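Local coordinates for protein Na Glutathione S-transferase 1 (Necator americanus, PDB 2ON7) that probably catalyses the conjugation of reduced glutathione to electrophilic compounds, in the manner of glutathione S-transferases, at residues A92-Y95 against S96-R99; D130-F133 against G134-K138; E180-E183 against H184-I188. All coordinates share one frame; numbering follows the deposited sequence.

Contact 1: A92-Y95 against S96-R99; sequences ADQY and SDYR
Tyr95 and Arg99, one turn apart in helix 82-109 of the helical domain of the glutathione S-transferase fold, run side by side and point the same way. CG of Tyr95 lies opposite its backbone N (chi1 167°), which carries the ring along the helix toward Arg99. There CG of Arg99 sits over one face of the ring, 4.1 Å from its centroid, a CH-pi contact displaced toward the rim. The long arginine chain bends at its second torsion, and its guanidinium plane stands at 77° to that of the ring. Tyrosine suits this site because its face takes the aliphatic part of Arg99 and its OH the polar part. Three residues on, Tyr98 turns the edge of its ring to Tyr95 O, and its CD2 packs 4.1 Å from CD1 of Tyr95; His163 of helix 155-168 meets both rings. Asp97 faces the dimer interface, where OD2 accepts a hydrogen bond from NE2 of Gln63 of the second subunit. Ser96 is small enough to fold back on the helix: Ala92 O accepts from both its N and its OG, the latter at 2.6 Å. Arg99 NE donates to Tyr95 OH, tilted from the guanidinium plane, at 3.2 Å along a bent N-H line of 135°.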
loop_
_atom_site.group_PDB
_atom_site.type_symbol
_atom_site.label_atom_id
_atom_site.label_comp_id
_atom_site.label_asym_id
_atom_site.label_seq_id
_atom_site.Cartn_x
_atom_site.Cartn_y
_atom_site.Cartn_z
ATOM N N ALA A 92 2.751 2.327 -7.106
ATOM C CA ALA A 92 1.871 3.125 -6.320
ATOM C C ALA A 92 2.268 3.009 -4.857
ATOM O O ALA A 92 2.064 3.977 -4.105
ATOM C CB ALA A 92 0.456 2.641 -6.516
ATOM N N ASP A 93 2.765 1.819 -4.469
ATOM C CA ASP A 93 3.273 1.508 -3.133
ATOM C C ASP A 93 4.652 2.157 -2.876
ATOM O O ASP A 93 4.997 2.523 -1.728
ATOM C CB ASP A 93 3.449 -0.028 -2.963
ATOM C CG ASP A 93 2.177 -0.767 -2.566
ATOM O OD1 ASP A 93 1.130 -0.134 -2.265
ATOM O OD2 ASP A 93 2.244 -2.023 -2.521
ATOM N N GLN A 94 5.457 2.231 -3.931
ATOM C CA GLN A 94 6.765 2.895 -3.855
ATOM C C GLN A 94 6.554 4.376 -3.659
ATOM O O GLN A 94 7.198 4.983 -2.801
ATOM C CB GLN A 94 7.601 2.652 -5.132
ATOM C CG GLN A 94 9.034 3.176 -5.099
ATOM C CD GLN A 94 9.914 2.527 -4.034
ATOM O OE1 GLN A 94 9.611 1.426 -3.506
ATOM N NE2 GLN A 94 11.033 3.200 -3.724
ATOM N N TYR A 95 5.660 4.945 -4.476
ATOM C CA TYR A 95 5.138 6.289 -4.260
ATOM C C TYR A 95 4.626 6.558 -2.818
ATOM O O TYR A 95 4.900 7.599 -2.246
ATOM C CB TYR A 95 4.060 6.619 -5.284
ATOM C CG TYR A 95 3.274 7.851 -4.941
ATOM C CD1 TYR A 95 3.752 9.128 -5.253
ATOM C CD2 TYR A 95 2.042 7.745 -4.305
ATOM C CE1 TYR A 95 2.999 10.274 -4.921
ATOM C CE2 TYR A 95 1.307 8.852 -3.966
ATOM C CZ TYR A 95 1.778 10.115 -4.286
ATOM O OH TYR A 95 1.005 11.203 -3.923
ATOM N N SER A 96 3.864 5.631 -2.254
ATOM C CA SER A 96 3.392 5.765 -0.858
ATOM C C SER A 96 4.510 5.743 0.182
ATOM O O SER A 96 4.465 6.522 1.118
ATOM C CB SER A 96 2.357 4.695 -0.547
ATOM O OG SER A 96 1.502 4.692 -1.657
ATOM N N ASP A 97 5.496 4.861 0.010
ATOM C CA ASP A 97 6.705 4.827 0.862
ATOM C C ASP A 97 7.370 6.218 0.881
ATOM O O ASP A 97 7.767 6.742 1.952
ATOM C CB ASP A 97 7.766 3.817 0.325
ATOM C CG ASP A 97 7.380 2.329 0.520
ATOM O OD1 ASP A 97 6.303 2.019 1.062
ATOM O OD2 ASP A 97 8.168 1.438 0.103
ATOM N N TYR A 98 7.524 6.772 -0.324
ATOM C CA TYR A 98 8.062 8.085 -0.520
ATOM C C TYR A 98 7.278 9.107 0.312
ATOM O O TYR A 98 7.856 9.857 1.102
ATOM C CB TYR A 98 8.039 8.413 -2.009
ATOM C CG TYR A 98 7.915 9.873 -2.345
ATOM C CD1 TYR A 98 9.014 10.732 -2.251
ATOM C CD2 TYR A 98 6.716 10.389 -2.793
ATOM C CE1 TYR A 98 8.907 12.083 -2.600
ATOM C CE2 TYR A 98 6.595 11.715 -3.130
ATOM C CZ TYR A 98 7.682 12.567 -3.029
ATOM O OH TYR A 98 7.537 13.909 -3.369
ATOM N N ARG A 99 5.958 9.088 0.147
ATOM C CA ARG A 99 5.064 9.950 0.854
ATOM C C ARG A 99 5.228 9.839 2.373
ATOM O O ARG A 99 5.178 10.864 3.032
ATOM C CB ARG A 99 3.610 9.666 0.427
ATOM C CG ARG A 99 3.149 10.425 -0.831
ATOM C CD ARG A 99 3.237 11.915 -0.590
ATOM N NE ARG A 99 2.299 12.643 -1.416
ATOM C CZ ARG A 99 1.413 13.528 -0.989
ATOM N NH1 ARG A 99 1.324 13.872 0.292
ATOM N NH2 ARG A 99 0.633 14.103 -1.888
#

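Contact 2: D130-F133 against G134-K138; sequences DKFF and GFITK
Phe132 and Ile136 meet on the buried side of helix 117-141, one turn apart, and the isoleucine can be followed outward over the ring. Its CB lies 3.5 Å from Phe132 O, the carbonyl that also accepts the backbone N-H of Ile136; this 2.9 Å bond is nearly straight, at 173°, and lies in the carbonyl plane. From CB the chain divides. CG1 stands beside the backbone N (chi1 -59°) and is thereby turned back toward Phe132. CG1 lies over one face of the ring in a CH-pi contact, 3.5 Å from the centroid and shifted toward the rim. The terminal CD1 continues outward to the CE2 and CZ side of the same ring. A chain branched at CB suits this place, since CG1 and CD1 can cover the aromatic face while CG2 takes the position anti to the backbone N. Phe132 is itself stacked on Tyr98 of helix 82-109, and Ile136 touches Leu91 there.

The remaining side chains divide between the other surfaces of the helix. Phe133 turns toward helix 179-189 and the loop before it, where its ring meets those of Phe174 and Tyr178. Phe135 packs on Pro47 of the second subunit, and Lys131 sends its NZ to a salt bridge with Glu101. Gly134, which has no side chain, donates its N to Asp130 O at 2.8 Å. Phe132, Phe133 and Ile136 on the buried side, with Lys131 and Lys138 toward solvent and Phe135 facing the subunit interface, give an amphipathic helix, here in the all-helical C-terminal domain of a glutathione S-transferase.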
loop_
_atom_site.group_PDB
_atom_site.type_symbol
_atom_site.label_atom_id
_atom_site.label_comp_id
_atom_site.label_asym_id
_atom_site.label_seq_id
_atom_site.Cartn_x
_atom_site.Cartn_y
_atom_site.Cartn_z
ATOM N N ASP A 130 14.785 12.128 -4.614
ATOM C CA ASP A 130 15.878 11.668 -5.457
ATOM C C ASP A 130 15.790 10.162 -5.612
ATOM O O ASP A 130 15.929 9.606 -6.705
ATOM C CB ASP A 130 17.230 12.049 -4.836
ATOM C CG ASP A 130 17.491 13.568 -4.839
ATOM O OD1 ASP A 130 16.795 14.341 -5.528
ATOM O OD2 ASP A 130 18.404 13.993 -4.128
ATOM N N LYS A 131 15.532 9.485 -4.514
ATOM C CA LYS A 131 15.380 8.062 -4.613
ATOM C C LYS A 131 14.140 7.786 -5.445
ATOM O O LYS A 131 14.227 7.068 -6.433
ATOM C CB LYS A 131 15.288 7.405 -3.238
ATOM C CG LYS A 131 15.180 5.893 -3.294
ATOM C CD LYS A 131 15.292 5.267 -1.898
ATOM C CE LYS A 131 13.973 5.369 -1.156
ATOM N NZ LYS A 131 14.131 4.878 0.233
ATOM N N PHE A 132 13.010 8.400 -5.087
ATOM C CA PHE A 132 11.770 8.100 -5.775
ATOM C C PHE A 132 11.839 8.375 -7.274
ATOM O O PHE A 132 11.481 7.515 -8.090
ATOM C CB PHE A 132 10.582 8.801 -5.129
ATOM C CG PHE A 132 9.267 8.523 -5.814
ATOM C CD1 PHE A 132 8.451 9.588 -6.220
ATOM C CD2 PHE A 132 8.843 7.211 -6.043
ATOM C CE1 PHE A 132 7.249 9.366 -6.850
ATOM C CE2 PHE A 132 7.608 6.961 -6.654
ATOM C CZ PHE A 132 6.820 8.051 -7.064
ATOM N N PHE A 133 12.328 9.550 -7.627
ATOM C CA PHE A 133 12.442 9.970 -9.016
ATOM C C PHE A 133 13.515 9.152 -9.756
ATOM O O PHE A 133 13.376 8.889 -10.969
ATOM C CB PHE A 133 12.735 11.470 -9.078
ATOM C CG PHE A 133 11.520 12.360 -8.867
ATOM C CD1 PHE A 133 10.268 11.829 -8.503
ATOM C CD2 PHE A 133 11.635 13.745 -9.032
ATOM C CE1 PHE A 133 9.160 12.663 -8.279
ATOM C CE2 PHE A 133 10.528 14.604 -8.838
ATOM C CZ PHE A 133 9.284 14.059 -8.463
ATOM N N GLY A 134 14.575 8.745 -9.042
ATOM C CA GLY A 134 15.575 7.859 -9.620
ATOM C C GLY A 134 14.907 6.623 -10.199
ATOM O O GLY A 134 15.117 6.299 -11.362
ATOM N N PHE A 135 14.067 5.967 -9.402
ATOM C CA PHE A 135 13.321 4.769 -9.828
ATOM C C PHE A 135 12.232 5.050 -10.849
ATOM O O PHE A 135 12.121 4.349 -11.858
ATOM C CB PHE A 135 12.704 4.047 -8.635
ATOM C CG PHE A 135 13.711 3.648 -7.588
ATOM C CD1 PHE A 135 13.488 3.946 -6.247
ATOM C CD2 PHE A 135 14.871 2.967 -7.946
ATOM C CE1 PHE A 135 14.407 3.582 -5.291
ATOM C CE2 PHE A 135 15.793 2.586 -6.989
ATOM C CZ PHE A 135 15.567 2.910 -5.654
ATOM N N ILE A 136 11.424 6.071 -10.571
ATOM C CA ILE A 136 10.406 6.503 -11.532
ATOM C C ILE A 136 11.062 6.737 -12.921
ATOM O O ILE A 136 10.543 6.244 -13.901
ATOM C CB ILE A 136 9.524 7.711 -10.998
ATOM C CG1 ILE A 136 8.795 7.347 -9.704
ATOM C CG2 ILE A 136 8.462 8.127 -11.970
ATOM C CD1 ILE A 136 7.708 6.200 -9.800
ATOM N N THR A 137 12.208 7.414 -13.009
ATOM C CA THR A 137 12.711 7.697 -14.363
ATOM C C THR A 137 13.263 6.497 -15.139
ATOM O O THR A 137 13.197 6.524 -16.369
ATOM C CB THR A 137 13.535 9.034 -14.558
ATOM O OG1 THR A 137 14.851 8.786 -15.109
ATOM C CG2 THR A 137 13.604 9.896 -13.286
ATOM N N LYS A 138 13.769 5.460 -14.445
ATOM C CA LYS A 138 14.076 4.158 -15.082
ATOM C C LYS A 138 12.836 3.553 -15.778
ATOM O O LYS A 138 12.896 3.153 -16.937
ATOM C CB LYS A 138 14.673 3.134 -14.095
ATOM C CG LYS A 138 16.013 3.519 -13.457
ATOM C CD LYS A 138 16.319 2.703 -12.185
ATOM C CE LYS A 138 17.854 2.434 -12.032
ATOM N NZ LYS A 138 18.760 3.660 -12.106
#

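Contact 3: E180-E183 against H184-I188; sequences EVKE and HMEKI
The imidazole of His184 is the ring of this contact, and the carbonyl oxygen of Val181 approaches it obliquely, while CB of His184 lies 3.4 Å from that oxygen. A trans first torsion (chi1 165°) swings the ring away from residues 180-183 into the protein. There ND1 and NE2 have weak hydrogen bonds to the carbonyl oxygens of Gly146 and Asp157, and Leu148 packs against the side chain. Both nitrogens could donate together only if the imidazole were protonated. A histidine suits such a buried place, being a compact ring with two nitrogens, each near a carbonyl oxygen.

The carboxylate of Glu186, a second flat group, is on the outer side of helix 179-189. Its CG passes 3.4 Å from Lys182 O, the same oxygen that accepts the backbone N of Glu186 at 3.1 Å. OE1 then stands 4.3 Å from Lys182 NZ, too far for a salt bridge. Toward the core, Met185 donates its backbone N to Val181 O at 3.0 Å, in a nearly straight bond of 171°. Its flexible thioether chain reaches Leu168 and Asn164 of helix 155-168, and Val181 fits against Phe133 and Thr137 of helix 117-141.

Cohesion along this helix therefore comes chiefly from its main-chain bonds, to which the opposite charges of Lys182 and Glu186, one turn apart, probably add a modest electrostatic attraction.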
loop_
_atom_site.group_PDB
_atom_site.type_symbol
_atom_site.label_atom_id
_atom_site.label_comp_id
_atom_site.label_asym_id
_atom_site.label_seq_id
_atom_site.Cartn_x
_atom_site.Cartn_y
_atom_site.Cartn_z
ATOM N N GLU A 180 12.525 13.692 -17.667
ATOM C CA GLU A 180 11.499 12.662 -17.944
ATOM C C GLU A 180 10.231 12.740 -17.060
ATOM O O GLU A 180 9.104 12.596 -17.557
ATOM C CB GLU A 180 12.090 11.249 -17.807
ATOM C CG GLU A 180 13.229 10.954 -18.757
ATOM C CD GLU A 180 14.527 11.553 -18.278
ATOM O OE1 GLU A 180 14.690 11.716 -17.045
ATOM O OE2 GLU A 180 15.358 11.873 -19.125
ATOM N N VAL A 181 10.428 12.916 -15.756
ATOM C CA VAL A 181 9.320 13.050 -14.815
ATOM C C VAL A 181 8.446 14.267 -15.166
ATOM O O VAL A 181 7.229 14.184 -15.166
ATOM C CB VAL A 181 9.841 13.153 -13.347
ATOM C CG1 VAL A 181 8.734 13.550 -12.408
ATOM C CG2 VAL A 181 10.519 11.881 -12.929
ATOM N N LYS A 182 9.096 15.391 -15.464
ATOM C CA LYS A 182 8.413 16.592 -15.909
ATOM C C LYS A 182 7.591 16.360 -17.206
ATOM O O LYS A 182 6.377 16.653 -17.219
ATOM C CB LYS A 182 9.430 17.716 -16.068
ATOM C CG LYS A 182 8.853 19.059 -16.380
ATOM C CD LYS A 182 9.955 19.889 -16.977
ATOM C CE LYS A 182 10.011 21.267 -16.369
ATOM N NZ LYS A 182 8.712 21.954 -16.619
ATOM N N GLU A 183 8.252 15.825 -18.261
ATOM C CA GLU A 183 7.583 15.385 -19.502
ATOM C C GLU A 183 6.350 14.492 -19.237
ATOM O O GLU A 183 5.323 14.625 -19.934
ATOM C CB GLU A 183 8.553 14.635 -20.419
ATOM C CG GLU A 183 9.682 15.507 -21.060
ATOM C CD GLU A 183 10.707 14.668 -21.877
ATOM O OE1 GLU A 183 10.904 13.456 -21.561
ATOM O OE2 GLU A 183 11.307 15.232 -22.827
ATOM N N HIS A 184 6.459 13.599 -18.245
ATOM C CA HIS A 184 5.367 12.674 -17.887
ATOM C C HIS A 184 4.178 13.437 -17.307
ATOM O O HIS A 184 3.045 13.247 -17.762
ATOM C CB HIS A 184 5.845 11.595 -16.886
ATOM C CG HIS A 184 4.729 10.846 -16.199
ATOM N ND1 HIS A 184 4.015 9.835 -16.816
ATOM C CD2 HIS A 184 4.249 10.926 -14.930
ATOM C CE1 HIS A 184 3.118 9.356 -15.964
ATOM N NE2 HIS A 184 3.256 9.984 -14.812
ATOM N N MET A 185 4.441 14.284 -16.299
ATOM C CA MET A 185 3.419 15.135 -15.634
ATOM C C MET A 185 2.635 15.988 -16.655
ATOM O O MET A 185 1.427 16.141 -16.550
ATOM C CB MET A 185 4.076 16.034 -14.558
ATOM C CG MET A 185 3.144 17.083 -13.891
ATOM S SD MET A 185 3.927 18.449 -12.964
ATOM C CE MET A 185 4.895 19.223 -14.250
ATOM N N GLU A 186 3.326 16.528 -17.647
ATOM C CA GLU A 186 2.649 17.275 -18.702
ATOM C C GLU A 186 1.873 16.437 -19.719
ATOM O O GLU A 186 0.854 16.902 -20.241
ATOM C CB GLU A 186 3.637 18.151 -19.442
ATOM C CG GLU A 186 4.352 19.084 -18.513
ATOM C CD GLU A 186 5.350 19.947 -19.237
ATOM O OE1 GLU A 186 5.286 21.171 -19.038
ATOM O OE2 GLU A 186 6.174 19.408 -20.006
ATOM N N LYS A 187 2.369 15.233 -20.018
ATOM C CA LYS A 187 1.712 14.347 -20.967
ATOM C C LYS A 187 0.406 13.861 -20.361
ATOM O O LYS A 187 -0.659 14.010 -20.984
ATOM C CB LYS A 187 2.634 13.171 -21.380
ATOM C CG LYS A 187 1.933 11.814 -21.458
ATOM C CD LYS A 187 2.890 10.668 -21.781
ATOM C CE LYS A 187 2.245 9.695 -22.757
ATOM N NZ LYS A 187 2.024 10.259 -24.133
ATOM N N ILE A 188 0.477 13.332 -19.129
ATOM C CA ILE A 188 -0.739 12.846 -18.406
ATOM C C ILE A 188 -1.785 13.928 -18.270
ATOM O O ILE A 188 -2.969 13.675 -18.508
ATOM C CB ILE A 188 -0.444 12.201 -16.996
ATOM C CG1 ILE A 188 0.550 11.030 -17.116
ATOM C CG2 ILE A 188 -1.782 11.735 -16.251
ATOM C CD1 ILE A 188 0.264 10.068 -18.320
#

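Overall arrangement
All three contacts are single-helix turns in the helical domain, and contact 2 lies between the other two. Its centre is about 11 Å from that of contact 1, where Phe132 CE2 comes within 3.5 Å of Tyr95 CA and Phe135 packs on the amide of Gln94. On its other flank, about 13 Å between centres, Thr137 CG2 lies 3.7 Å from Val181 CG2 of contact 3. Contacts 1 and 3 do not touch, their nearest atoms being about 9 Å apart; helix 155-168 has neighbours in both. Contacts 1 and 2 both also touch the second subunit, whereas contact 3 stays within its own chain.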